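Local coordinates for cellulose-binding protein (Saccharophagus degradans, PDB 2YHG) that is of unproven activity but is related to nucleoside hydrolases and probably acts in carbohydrate metabolism, this chain being the C-terminal part of the protein, at residues S87-Y90 / P91-K95; S218-D221 / N222-S226. All blocks are in the same frame, centred on the assembly; numbering follows the deposited sequence. Where two conformers were deposited one is given.

Contact 1: residues S87-Y90 / P91-K95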
loop_
_atom_site.group_PDB
_atom_site.type_symbol
_atom_site.label_atom_id
_atom_site.label_comp_id
_atom_site.label_asym_id
_atom_site.label_seq_id
_atom_site.Cartn_x
_atom_site.Cartn_y
_atom_site.Cartn_z
ATOM N N SER A 87 15.196 -14.637 6.105
ATOM C CA SER A 87 15.206 -15.870 6.866
ATOM C C SER A 87 16.061 -15.737 8.133
ATOM O O SER A 87 15.773 -16.361 9.164
ATOM C CB SER A 87 15.649 -17.048 6.008
ATOM O OG SER A 87 17.054 -17.057 5.810
ATOM N N GLN A 88 17.100 -14.917 8.093
ATOM C CA GLN A 88 17.910 -14.673 9.282
ATOM C C GLN A 88 17.214 -13.773 10.304
ATOM O O GLN A 88 17.421 -13.938 11.499
ATOM C CB GLN A 88 19.254 -14.067 8.881
ATOM C CG GLN A 88 20.085 -14.973 7.995
ATOM C CD GLN A 88 21.292 -14.267 7.407
ATOM O OE1 GLN A 88 22.071 -13.650 8.139
ATOM N NE2 GLN A 88 21.327 -14.163 6.090
ATOM N N ALA A 89 16.374 -12.853 9.827
ATOM C CA ALA A 89 15.646 -11.908 10.685
ATOM C C ALA A 89 14.350 -12.508 11.249
ATOM O O ALA A 89 13.835 -12.062 12.271
ATOM C CB ALA A 89 15.322 -10.633 9.914
ATOM N N TYR A 90 13.793 -13.468 10.543
ATOM C CA TYR A 90 12.467 -14.005 10.836
ATOM C C TYR A 90 12.291 -14.527 12.275
ATOM O O TYR A 90 11.266 -14.257 12.882
ATOM C CB TYR A 90 12.118 -15.088 9.828
ATOM C CG TYR A 90 10.857 -15.854 10.144
ATOM C CD1 TYR A 90 9.597 -15.319 9.908
ATOM C CD2 TYR A 90 10.925 -17.105 10.726
ATOM C CE1 TYR A 90 8.438 -16.034 10.250
ATOM C CE2 TYR A 90 9.792 -17.794 11.093
ATOM C CZ TYR A 90 8.557 -17.256 10.877
ATOM O OH TYR A 90 7.432 -17.968 11.229
ATOM N N PRO A 91 13.315 -15.173 12.858
ATOM C CA PRO A 91 13.134 -15.622 14.249
ATOM C C PRO A 91 12.865 -14.463 15.188
ATOM O O PRO A 91 12.094 -14.580 16.131
ATOM C CB PRO A 91 14.450 -16.365 14.559
ATOM C CG PRO A 91 14.836 -16.935 13.182
ATOM C CD PRO A 91 14.489 -15.805 12.230
ATOM N N ASN A 92 13.552 -13.352 14.992
ATOM C CA ASN A 92 13.290 -12.169 15.789
ATOM C C ASN A 92 11.968 -11.504 15.417
ATOM O O ASN A 92 11.192 -11.168 16.267
ATOM C CB ASN A 92 14.411 -11.152 15.669
ATOM C CG ASN A 92 15.705 -11.610 16.318
ATOM O OD1 ASN A 92 15.699 -12.467 17.216
ATOM N ND2 ASN A 92 16.809 -11.009 15.909
ATOM N N LEU A 93 11.733 -11.254 14.135
ATOM C CA LEU A 93 10.511 -10.577 13.710
ATOM C C LEU A 93 9.310 -11.247 14.322
ATOM O O LEU A 93 8.372 -10.584 14.772
ATOM C CB LEU A 93 10.394 -10.571 12.176
ATOM C CG LEU A 93 11.387 -9.642 11.463
ATOM C CD1 LEU A 93 11.332 -9.923 9.958
ATOM C CD2 LEU A 93 11.097 -8.191 11.728
ATOM N N SER A 94 9.296 -12.571 14.281
ATOM C CA SER A 94 8.146 -13.333 14.725
ATOM C C SER A 94 7.936 -13.271 16.242
ATOM O O SER A 94 6.888 -13.690 16.720
ATOM C CB SER A 94 8.252 -14.773 14.239
ATOM O OG SER A 94 9.410 -15.392 14.727
ATOM N N LYS A 95 8.885 -12.706 16.982
ATOM C CA LYS A 95 8.681 -12.470 18.416
ATOM C C LYS A 95 7.987 -11.145 18.664
ATOM O O LYS A 95 7.563 -10.893 19.792
ATOM C CB LYS A 95 10.009 -12.458 19.169
ATOM C CG LYS A 95 10.789 -13.722 19.005
ATOM C CD LYS A 95 10.667 -14.610 20.199
#
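The carbonyl O of Tyr-90 is gripped twice by Ser-94 near the C-terminal end of helix 77-93, which is kinked at a proline. Both the backbone N and the OG of Ser-94 donate to this O, each at 2.9 Å, and they arrive from opposite faces of the carbonyl plane. With chi1 at 60° the Ser-94 OG is wedged between its own N and carbonyl carbon, from where it can reach back to the turn before. One residue earlier, Leu-93 N makes a regular helical bond to Ala-89 O, 2.9 Å long and almost straight at 174°. The kink falls at Pro-91 and Asn-92; the proline has no N-H to give, and its ring puts CD 3.4 Å from Ser-87 O, where a helical N-H would otherwise point.

Outward from the backbone, Leu-93 CD1 packs 4.1 Å from Ala-89 CB on the buried side. Leu-230 covers Ala-89 there, while Phe-100, Trp-321 and Ala-322 lie against Leu-93. The Asn-92 amide leaves the helix to bond through ND2 to Ala-322 O on helix 308-323. The Tyr-90 side chain crosses the Pro-91 ring at about a right angle, its CB 3.5 Å from Pro-91 CD, and one face of its phenol carries Ser-94 CB, set 4.1 Å above the ring plane and offset toward the rim.

Contact 2: residues S218-D221 / N222-S226; sequences SYLD and NHIQS
Ser-218 O accepts Asn-222 N at 2.9 Å, an ordinary alpha-helical step in helix 217-225. Tyr-219 O takes His-223 N in the same fashion, and the two side chains meet as well. Tyrosine and imidazole form an offset edge-to-face pair, the edge of His-223 directed at the tyrosine face, with centroids 5.5 Å apart and planes at 60°; the closest approach is 3.7 Å, between Tyr-219 CD2 and His-223 CD2. Ile-224 CG1 lies 3.8 Å from CE1 of the same tyrosine.

At Leu-220 the helix widens into a pi-type turn. Its carbonyl O receives two N-H groups: Gln-225 N comes at 2.8 Å, almost straight (175°) and nearly in line with the C=O bond, whereas Ile-224 N, at 3.0 Å, sits above the carbonyl plane and bends to 141°. The i+5 bond is thus the shorter and straighter of the two. Leu-220 CD2 also packs against Ile-224 CG1, and reaches the tyrosine rim in the plane of the ring.

A water lies within hydrogen-bonding distance of both Asp-221 OD1 and Gln-225 OE1, with more acceptors about it than it has protons to give. The other end of that amide, NE2, is fixed by Asn-236 and by the Tyr-234 carbonyl. The His-223 side chain comes to about 4 Å from the bound zinc ion. Separately from its amide, and probably through its backbone O, Gln-225 belongs with Gly-228 to a magnesium site.

Helix 308-323 closes one flank: His-312 accepts the Tyr-219 hydroxyl at its carbonyl O and sets its ring against the tyrosine, Gln-316 meets His-223, and Phe-315 and Met-319 cover Ile-224; Pro-215, Tyr-234 and Thr-241, all in loops, pack on Leu-220.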
loop_
_atom_site.group_PDB
_atom_site.type_symbol
_atom_site.label_atom_id
_atom_site.label_comp_id
_atom_site.label_asym_id
_atom_site.label_seq_id
_atom_site.Cartn_x
_atom_site.Cartn_y
_atom_site.Cartn_z
ATOM N N SER A 218 21.038 9.688 6.067
ATOM C CA SER A 218 21.525 9.437 7.429
ATOM C C SER A 218 20.567 8.616 8.260
ATOM O O SER A 218 20.977 7.735 9.004
ATOM C CB SER A 218 21.751 10.755 8.150
ATOM O OG SER A 218 22.146 10.498 9.483
ATOM N N TYR A 219 19.266 8.902 8.147
ATOM C CA TYR A 219 18.246 8.055 8.775
ATOM C C TYR A 219 18.451 6.617 8.331
ATOM O O TYR A 219 18.397 5.676 9.103
ATOM C CB TYR A 219 16.854 8.569 8.408
ATOM C CG TYR A 219 15.739 7.566 8.629
ATOM C CD1 TYR A 219 15.471 6.610 7.673
ATOM C CD2 TYR A 219 14.923 7.618 9.746
ATOM C CE1 TYR A 219 14.407 5.748 7.787
ATOM C CE2 TYR A 219 13.851 6.712 9.901
ATOM C CZ TYR A 219 13.590 5.778 8.914
ATOM O OH TYR A 219 12.512 4.914 8.945
ATOM N N LEU A 220 18.630 6.420 7.035
ATOM C CA LEU A 220 18.747 5.069 6.513
ATOM C C LEU A 220 19.998 4.401 7.103
ATOM O O LEU A 220 19.958 3.255 7.530
ATOM C CB LEU A 220 18.815 5.071 4.979
ATOM C CG LEU A 220 17.526 5.570 4.297
ATOM C CD1 LEU A 220 17.777 5.737 2.802
ATOM C CD2 LEU A 220 16.371 4.638 4.584
ATOM N N ASP A 221 21.119 5.108 7.101
ATOM C CA ASP A 221 22.348 4.536 7.608
ATOM C C ASP A 221 22.225 4.154 9.085
ATOM O O ASP A 221 22.663 3.082 9.482
ATOM C CB ASP A 221 23.465 5.558 7.405
ATOM C CG ASP A 221 24.832 5.024 7.762
ATOM O OD1 ASP A 221 25.239 3.982 7.236
ATOM O OD2 ASP A 221 25.563 5.779 8.413
ATOM N N ASN A 222 21.649 5.051 9.880
ATOM C CA ASN A 222 21.603 4.839 11.313
ATOM C C ASN A 222 20.520 3.893 11.784
ATOM O O ASN A 222 20.750 3.116 12.711
ATOM C CB ASN A 222 21.496 6.167 12.037
ATOM C CG ASN A 222 22.752 6.999 11.899
ATOM O OD1 ASN A 222 22.692 8.153 11.518
ATOM N ND2 ASN A 222 23.882 6.440 12.300
ATOM N N HIS A 223 19.323 3.980 11.205
ATOM C CA HIS A 223 18.166 3.242 11.721
ATOM C C HIS A 223 17.851 1.982 10.954
ATOM O O HIS A 223 17.153 1.111 11.461
ATOM C CB HIS A 223 16.914 4.114 11.788
ATOM C CG HIS A 223 17.042 5.212 12.782
ATOM N ND1 HIS A 223 17.274 4.991 14.120
ATOM C CD2 HIS A 223 16.997 6.554 12.613
ATOM C CE1 HIS A 223 17.403 6.156 14.726
ATOM N NE2 HIS A 223 17.181 7.119 13.849
ATOM N N ILE A 224 18.322 1.883 9.703
ATOM C CA ILE A 224 17.929 0.815 8.796
ATOM C C ILE A 224 19.117 -0.083 8.435
ATOM O O ILE A 224 19.155 -1.246 8.783
ATOM C CB ILE A 224 17.214 1.352 7.523
ATOM C CG1 ILE A 224 16.088 2.349 7.872
ATOM C CG2 ILE A 224 16.720 0.189 6.673
ATOM C CD1 ILE A 224 14.977 1.844 8.772
ATOM N N GLN A 225 20.095 0.495 7.747
ATOM C CA GLN A 225 21.148 -0.278 7.115
ATOM C C GLN A 225 22.087 -0.955 8.105
ATOM O O GLN A 225 22.694 -1.970 7.804
ATOM C CB GLN A 225 21.920 0.645 6.175
ATOM C CG GLN A 225 21.070 1.076 4.990
ATOM C CD GLN A 225 21.735 2.094 4.124
ATOM O OE1 GLN A 225 22.066 3.176 4.592
ATOM N NE2 GLN A 225 21.926 1.768 2.851
ATOM N N SER A 226 22.181 -0.389 9.306
ATOM C CA SER A 226 23.008 -0.919 10.366
ATOM C C SER A 226 22.357 -2.073 11.094
ATOM O O SER A 226 22.988 -2.665 11.965
ATOM C CB SER A 226 23.349 0.193 11.341
ATOM O OG SER A 226 22.146 0.692 11.874
HETATM O O HOH W 1 24.914 3.361 4.572
#

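Overall arrangement
Both contacts belong to the nucleoside hydrolase-like domain, and each is one continuous stretch, largely helical, at the end of its helix, so neither closes a long loop. From the N terminus, contact 1 comes first, on helix 77-93, the first of two helices that follow strand 58-64 in the chain before strand 110-112; contact 2 follows in series on helix 217-225, beyond strand 203-207 at the other edge of the same sheet. They neither nest nor cross. Their centres lie 19 Å apart, their nearest atoms about 10 Å, without touching. Helix 308-323 packs against both, and helix 228-232, which follows contact 2, reaches back to contact 1. The zinc ligands His-227 and Asp-320 lie nearby.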